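Local coordinates for DUF3120 domain-containing protein (Bordetella pertussis, PDB 6RGN) that is a type III secretion effector whose N-terminal domain, the part described here, probably targets it to host membranes by binding phosphoinositides such as PIP2, at residues Arg53-Asn58 with Ala125-Ala130; His72-Ala77 with Ala118-Met123. All blocks are in the same frame, centred on the assembly; numbering follows the deposited sequence.

Contact 1 (Arg53-Asn58 with Ala125-Ala130); sequences RLLEPN and AELRTA
Leu54 and Leu55 press against Glu126, Leu127 and Ala130 where a short 3-10 turn near the start of the ordered chain packs against helix 124-140 of a small all-helical bundle, the N-terminal membrane-targeting domain of this effector. Leu54 reaches the helix with CD1, which rests on the methylenes of Glu126, 3.4 Å from its CG; the two side chains cross at about a right angle. Leu55 likewise crosses Leu127, whose CD1 methyl lies 3.8 Å from both CG and CD2 of Leu55. The small Ala130 lets the turn come close, its CB being 4.3 Å from Leu55 CD1, while Leu102 and Leu106 of helix 96-112 close in on Leu55 and Leu127. At the partly exposed margin charge replaces branched carbon. Arg53 has CG between its backbone N and carbonyl carbon (chi1 75°), and an extended chain carries the guanidinium over Leu54 CD2 to Glu126; Glu61 and the carbonyl of Pro50 also hold it. Glu126 extends toward the turn with CG anti to N (chi1 -170°). The salt bridge is uneven: Arg53 NH1 meets Glu126 OE2 at 2.7 Å, approaching from 40° above the carboxylate plane, whereas Arg53 NH2 makes a weak bond of 3.3 Å to Glu126 OE1.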
loop_
_atom_site.group_PDB
_atom_site.type_symbol
_atom_site.label_atom_id
_atom_site.label_comp_id
_atom_site.label_asym_id
_atom_site.label_seq_id
_atom_site.Cartn_x
_atom_site.Cartn_y
_atom_site.Cartn_z
ATOM N N ARG A 53 9.923 -4.353 4.316
ATOM C CA ARG A 53 10.250 -3.036 4.931
ATOM C C ARG A 53 9.112 -2.070 4.595
ATOM O O ARG A 53 8.847 -1.215 5.412
ATOM C CB ARG A 53 11.612 -2.480 4.511
ATOM C CG ARG A 53 11.629 -1.913 3.103
ATOM C CD ARG A 53 13.035 -1.585 2.605
ATOM N NE ARG A 53 12.792 -0.888 1.351
ATOM C CZ ARG A 53 12.495 -1.473 0.197
ATOM N NH1 ARG A 53 12.429 -2.794 0.101
ATOM N NH2 ARG A 53 12.234 -0.734 -0.868
ATOM N N LEU A 54 8.405 -2.272 3.482
ATOM C CA LEU A 54 7.400 -1.316 3.005
ATOM C C LEU A 54 6.181 -1.246 3.935
ATOM O O LEU A 54 5.472 -0.197 3.871
ATOM C CB LEU A 54 6.993 -1.634 1.570
ATOM C CG LEU A 54 8.033 -1.303 0.505
ATOM C CD1 LEU A 54 7.497 -1.656 -0.866
ATOM C CD2 LEU A 54 8.441 0.169 0.551
ATOM N N LEU A 55 5.919 -2.255 4.772
ATOM C CA LEU A 55 4.805 -2.122 5.721
ATOM C C LEU A 55 5.287 -2.186 7.166
ATOM O O LEU A 55 4.408 -2.226 8.057
ATOM C CB LEU A 55 3.782 -3.205 5.433
ATOM C CG LEU A 55 3.029 -3.031 4.111
ATOM C CD1 LEU A 55 2.258 -4.302 3.876
ATOM C CD2 LEU A 55 2.134 -1.818 4.202
ATOM N N GLU A 56 6.590 -2.185 7.392
ATOM C CA GLU A 56 7.185 -1.918 8.722
ATOM C C GLU A 56 6.586 -0.605 9.214
ATOM O O GLU A 56 6.443 0.321 8.411
ATOM C CB GLU A 56 8.706 -1.886 8.642
ATOM C CG GLU A 56 9.290 -3.245 8.964
ATOM C CD GLU A 56 10.707 -3.537 8.507
ATOM O OE1 GLU A 56 11.580 -2.611 8.555
ATOM O OE2 GLU A 56 10.944 -4.723 8.109
ATOM N N PRO A 57 6.137 -0.526 10.495
ATOM C CA PRO A 57 5.260 0.558 10.913
ATOM C C PRO A 57 5.833 1.951 10.726
ATOM O O PRO A 57 5.055 2.761 10.313
ATOM C CB PRO A 57 5.004 0.244 12.391
ATOM C CG PRO A 57 4.952 -1.231 12.323
ATOM C CD PRO A 57 6.198 -1.584 11.523
ATOM N N ASN A 58 7.139 2.148 10.899
ATOM C CA ASN A 58 7.779 3.458 10.704
ATOM C C ASN A 58 8.093 3.787 9.239
ATOM O O ASN A 58 8.502 4.901 9.028
ATOM C CB ASN A 58 9.050 3.554 11.551
ATOM C CG ASN A 58 8.697 3.661 13.013
ATOM O OD1 ASN A 58 7.522 3.946 13.332
ATOM N ND2 ASN A 58 9.650 3.382 13.910
ATOM N N ALA A 125 4.220 -3.161 -7.258
ATOM C CA ALA A 125 4.623 -4.587 -7.316
ATOM C C ALA A 125 5.277 -4.967 -5.982
ATOM O O ALA A 125 4.898 -5.992 -5.348
ATOM C CB ALA A 125 5.556 -4.835 -8.447
ATOM N N GLU A 126 6.198 -4.144 -5.524
ATOM C CA GLU A 126 6.935 -4.404 -4.271
ATOM C C GLU A 126 5.985 -4.371 -3.084
ATOM O O GLU A 126 6.119 -5.234 -2.236
ATOM C CB GLU A 126 8.135 -3.486 -4.115
ATOM C CG GLU A 126 9.001 -3.923 -2.961
ATOM C CD GLU A 126 10.354 -3.220 -2.797
ATOM O OE1 GLU A 126 10.510 -2.119 -3.367
ATOM O OE2 GLU A 126 11.221 -3.754 -2.064
ATOM N N LEU A 127 5.077 -3.417 -2.982
ATOM C CA LEU A 127 4.086 -3.393 -1.887
ATOM C C LEU A 127 3.220 -4.662 -1.933
ATOM O O LEU A 127 2.966 -5.269 -0.869
ATOM C CB LEU A 127 3.221 -2.150 -2.006
ATOM C CG LEU A 127 2.169 -2.049 -0.914
ATOM C CD1 LEU A 127 2.847 -1.987 0.456
ATOM C CD2 LEU A 127 1.274 -0.869 -1.123
ATOM N N ARG A 128 2.789 -5.084 -3.125
ATOM C CA ARG A 128 1.968 -6.332 -3.245
ATOM C C ARG A 128 2.784 -7.566 -2.816
ATOM O O ARG A 128 2.219 -8.527 -2.170
ATOM C CB ARG A 128 1.467 -6.407 -4.688
ATOM C CG ARG A 128 0.347 -5.412 -4.941
ATOM C CD ARG A 128 -0.120 -5.474 -6.356
ATOM N NE ARG A 128 -1.479 -4.909 -6.504
ATOM C CZ ARG A 128 -1.937 -4.303 -7.606
ATOM N NH1 ARG A 128 -1.112 -4.231 -8.658
ATOM N NH2 ARG A 128 -3.214 -3.881 -7.695
ATOM N N THR A 129 4.082 -7.554 -3.077
ATOM C CA THR A 129 4.989 -8.632 -2.650
ATOM C C THR A 129 5.037 -8.554 -1.112
ATOM O O THR A 129 4.992 -9.598 -0.465
ATOM C CB THR A 129 6.352 -8.540 -3.371
ATOM O OG1 THR A 129 6.218 -8.746 -4.782
ATOM C CG2 THR A 129 7.370 -9.484 -2.790
ATOM N N ALA A 130 5.045 -7.339 -0.509
ATOM C CA ALA A 130 5.137 -7.209 0.970
ATOM C C ALA A 130 3.857 -7.732 1.618
ATOM O O ALA A 130 3.961 -8.458 2.674
ATOM C CB ALA A 130 5.429 -5.812 1.451
#

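Contact 2 (His72-Ala77 with Ala118-Met123); sequences HHSSEA and AKRGGM. Unlike the reference sequence in segment 118-123: Met123 (reference Leu). With SO4 (sulfate ion), chain E; SO4 (sulfate ion), chain B.
Arg120 reaches from the end of helix 114-120 to the backbone of His72 and the hydroxyl of Ser74, and a sulfate ion sits at the edge of its guanidinium, in its plane. Its CB points toward the loop, and CG lies anti to the carbonyl carbon (chi1 -63°), already 3.5 Å from O2 of the chain E sulfate. CD follows the same oxygen in an extended chain, and the side chain also touches Leu78 and Trp109. NE then gives a nearly straight bond, 2.7 Å and 176°, to sulfate O2. At the tip the two nitrogens part. NH2 bonds to sulfate O1 at 2.8 Å and also to His72 O at 3.3 Å, coming from well above the carbonyl plane. NH1 has three acceptors around its two N-H groups, which must therefore be shared: the carbonyl of Val66, a water that bonds weakly to His72 O, and, weakly, Ser74 OG (3.0 Å). Paired NE and NH2 donors suit a tetrahedral oxyanion, and the site is a basic patch at one end of the helical bundle. The sulfate probably came from the crystallisation liquor, but its binding is consistent with recognition of a lipid phosphate by this membrane-targeting domain. Ser68 and Arg70 also hydrogen-bond to sulfate at this site. His72 brings its ring edge in plane to the chain E ion, ND1 donating to O4 at 2.9 Å and 173°. Lys119 stays extended until a bend at its last torsion brings NZ between two anions, 2.7 Å from O2 of the chain E sulfate and 2.6 Å from O3 of the chain B sulfate. The two anions would offset the charge gathered here. Further along the loop, Ser75 N-caps helix 76-90: its OG bonds to the backbone N of Leu78 and also to Glu116 of helix 114-120.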
loop_
_atom_site.group_PDB
_atom_site.type_symbol
_atom_site.label_atom_id
_atom_site.label_comp_id
_atom_site.label_asym_id
_atom_site.label_seq_id
_atom_site.Cartn_x
_atom_site.Cartn_y
_atom_site.Cartn_z
ATOM N N HIS A 72 0.043 17.916 -7.963
ATOM C CA HIS A 72 -1.209 17.298 -8.479
ATOM C C HIS A 72 -1.958 16.629 -7.303
ATOM O O HIS A 72 -1.315 15.878 -6.523
ATOM C CB HIS A 72 -0.872 16.337 -9.606
ATOM C CG HIS A 72 -0.139 16.961 -10.745
ATOM N ND1 HIS A 72 0.122 16.257 -11.908
ATOM C CD2 HIS A 72 0.339 18.211 -10.939
ATOM C CE1 HIS A 72 0.787 17.031 -12.747
ATOM N NE2 HIS A 72 0.909 18.249 -12.191
ATOM N N HIS A 73 -3.266 16.877 -7.166
ATOM C CA HIS A 73 -4.137 16.300 -6.101
ATOM C C HIS A 73 -4.188 14.762 -6.284
ATOM O O HIS A 73 -4.179 14.299 -7.465
ATOM C CB HIS A 73 -5.461 17.087 -6.104
ATOM C CG HIS A 73 -6.712 16.270 -6.151
ATOM N ND1 HIS A 73 -7.697 16.365 -5.167
ATOM C CD2 HIS A 73 -7.169 15.379 -7.065
ATOM C CE1 HIS A 73 -8.703 15.559 -5.469
ATOM N NE2 HIS A 73 -8.397 14.924 -6.630
ATOM N N SER A 74 -4.162 13.980 -5.195
ATOM C CA SER A 74 -4.336 12.511 -5.263
ATOM C C SER A 74 -5.824 12.166 -5.421
ATOM O O SER A 74 -6.638 12.841 -4.816
ATOM C CB SER A 74 -3.753 11.866 -4.043
ATOM O OG SER A 74 -2.374 12.179 -3.988
ATOM N N SER A 75 -6.160 11.171 -6.224
ATOM C CA SER A 75 -7.546 10.662 -6.369
ATOM C C SER A 75 -7.988 10.115 -5.012
ATOM O O SER A 75 -7.113 9.755 -4.202
ATOM C CB SER A 75 -7.664 9.581 -7.381
ATOM O OG SER A 75 -6.921 8.438 -6.961
ATOM N N GLU A 76 -9.298 10.015 -4.814
ATOM C CA GLU A 76 -9.914 9.417 -3.599
ATOM C C GLU A 76 -9.386 7.990 -3.511
ATOM O O GLU A 76 -9.062 7.566 -2.416
ATOM C CB GLU A 76 -11.451 9.469 -3.633
ATOM C CG GLU A 76 -12.124 8.837 -2.418
ATOM C CD GLU A 76 -13.636 9.054 -2.302
ATOM O OE1 GLU A 76 -14.220 8.776 -1.194
ATOM O OE2 GLU A 76 -14.261 9.526 -3.304
ATOM N N ALA A 77 -9.248 7.297 -4.635
ATOM C CA ALA A 77 -8.782 5.887 -4.664
ATOM C C ALA A 77 -7.359 5.822 -4.087
ATOM O O ALA A 77 -7.098 4.922 -3.282
ATOM C CB ALA A 77 -8.822 5.338 -6.039
ATOM N N ALA A 118 -0.395 4.417 -13.457
ATOM C CA ALA A 118 0.748 4.210 -14.357
ATOM C C ALA A 118 1.826 5.220 -13.956
ATOM O O ALA A 118 3.038 4.930 -14.025
ATOM C CB ALA A 118 0.360 4.379 -15.802
ATOM N N LYS A 119 1.392 6.412 -13.542
ATOM C CA LYS A 119 2.376 7.462 -13.237
ATOM C C LYS A 119 2.979 7.274 -11.853
ATOM O O LYS A 119 4.210 7.393 -11.752
ATOM C CB LYS A 119 1.660 8.794 -13.357
ATOM C CG LYS A 119 2.508 10.007 -13.093
ATOM C CD LYS A 119 1.711 11.249 -13.478
ATOM C CE LYS A 119 2.185 12.517 -12.847
ATOM N NZ LYS A 119 1.977 12.399 -11.393
ATOM N N ARG A 120 2.153 6.955 -10.839
ATOM C CA ARG A 120 2.569 7.005 -9.410
ATOM C C ARG A 120 2.799 5.604 -8.840
ATOM O O ARG A 120 3.285 5.472 -7.694
ATOM C CB ARG A 120 1.469 7.724 -8.640
ATOM C CG ARG A 120 1.280 9.158 -9.081
ATOM C CD ARG A 120 0.680 9.814 -7.891
ATOM N NE ARG A 120 -0.057 11.011 -8.259
ATOM C CZ ARG A 120 -0.501 11.910 -7.395
ATOM N NH1 ARG A 120 -0.270 11.779 -6.082
ATOM N NH2 ARG A 120 -1.233 12.918 -7.864
ATOM N N GLY A 121 2.623 4.578 -9.641
ATOM C CA GLY A 121 2.528 3.212 -9.115
ATOM C C GLY A 121 3.792 2.414 -9.187
ATOM O O GLY A 121 3.712 1.174 -9.013
ATOM N N GLY A 122 4.939 3.050 -9.336
ATOM C CA GLY A 122 6.235 2.361 -9.449
ATOM C C GLY A 122 6.559 1.427 -8.294
ATOM O O GLY A 122 7.340 0.494 -8.521
ATOM N N MET A 123 6.030 1.607 -7.078
ATOM C CA MET A 123 6.392 0.688 -5.964
ATOM C C MET A 123 5.243 -0.284 -5.649
ATOM O O MET A 123 5.345 -0.996 -4.643
ATOM C CB MET A 123 6.795 1.448 -4.701
ATOM C CG MET A 123 8.007 2.363 -4.890
ATOM S SD MET A 123 8.795 2.736 -3.287
ATOM C CE MET A 123 10.067 1.473 -3.262
HETATM S S SO4 E . -1.416 12.453 -11.449
HETATM O O1 SO4 E . -2.205 13.149 -10.449
HETATM O O2 SO4 E . -0.532 11.553 -10.847
HETATM O O3 SO4 E . -2.303 11.748 -12.307
HETATM O O4 SO4 E . -0.668 13.433 -12.200
HETATM S S SO4 B . 4.716 14.359 -10.295
HETATM O O1 SO4 B . 5.216 15.600 -9.745
HETATM O O2 SO4 B . 5.412 13.245 -9.673
HETATM O O3 SO4 B . 3.301 14.236 -10.019
HETATM O O4 SO4 B . 4.928 14.345 -11.743
HETATM O O HOH W 1 -0.048 14.016 -4.002
#

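From the N terminus, segment 53-58 opens the wide loop that contact 1 closes on helix 124-140, 67 residues on from its near end. Within it the chain forms helix 61-65 and then a loop leading to 72-77, where contact 2 opens a smaller circuit; helices 76-90 and 96-112 follow before it closes at the end of helix 114-120. Contact 2 is thus nested inside contact 1. Their centres are about 17 Å apart, on opposite sides of the chain's centre: one fastens the N-terminal turn to the last helix, the other joins the loop leading into helix 76-90 to the end of helix 114-120 at the surface. Still, they meet in packing, as Arg53 NH2 lies 3.9 Å from Met123 CE.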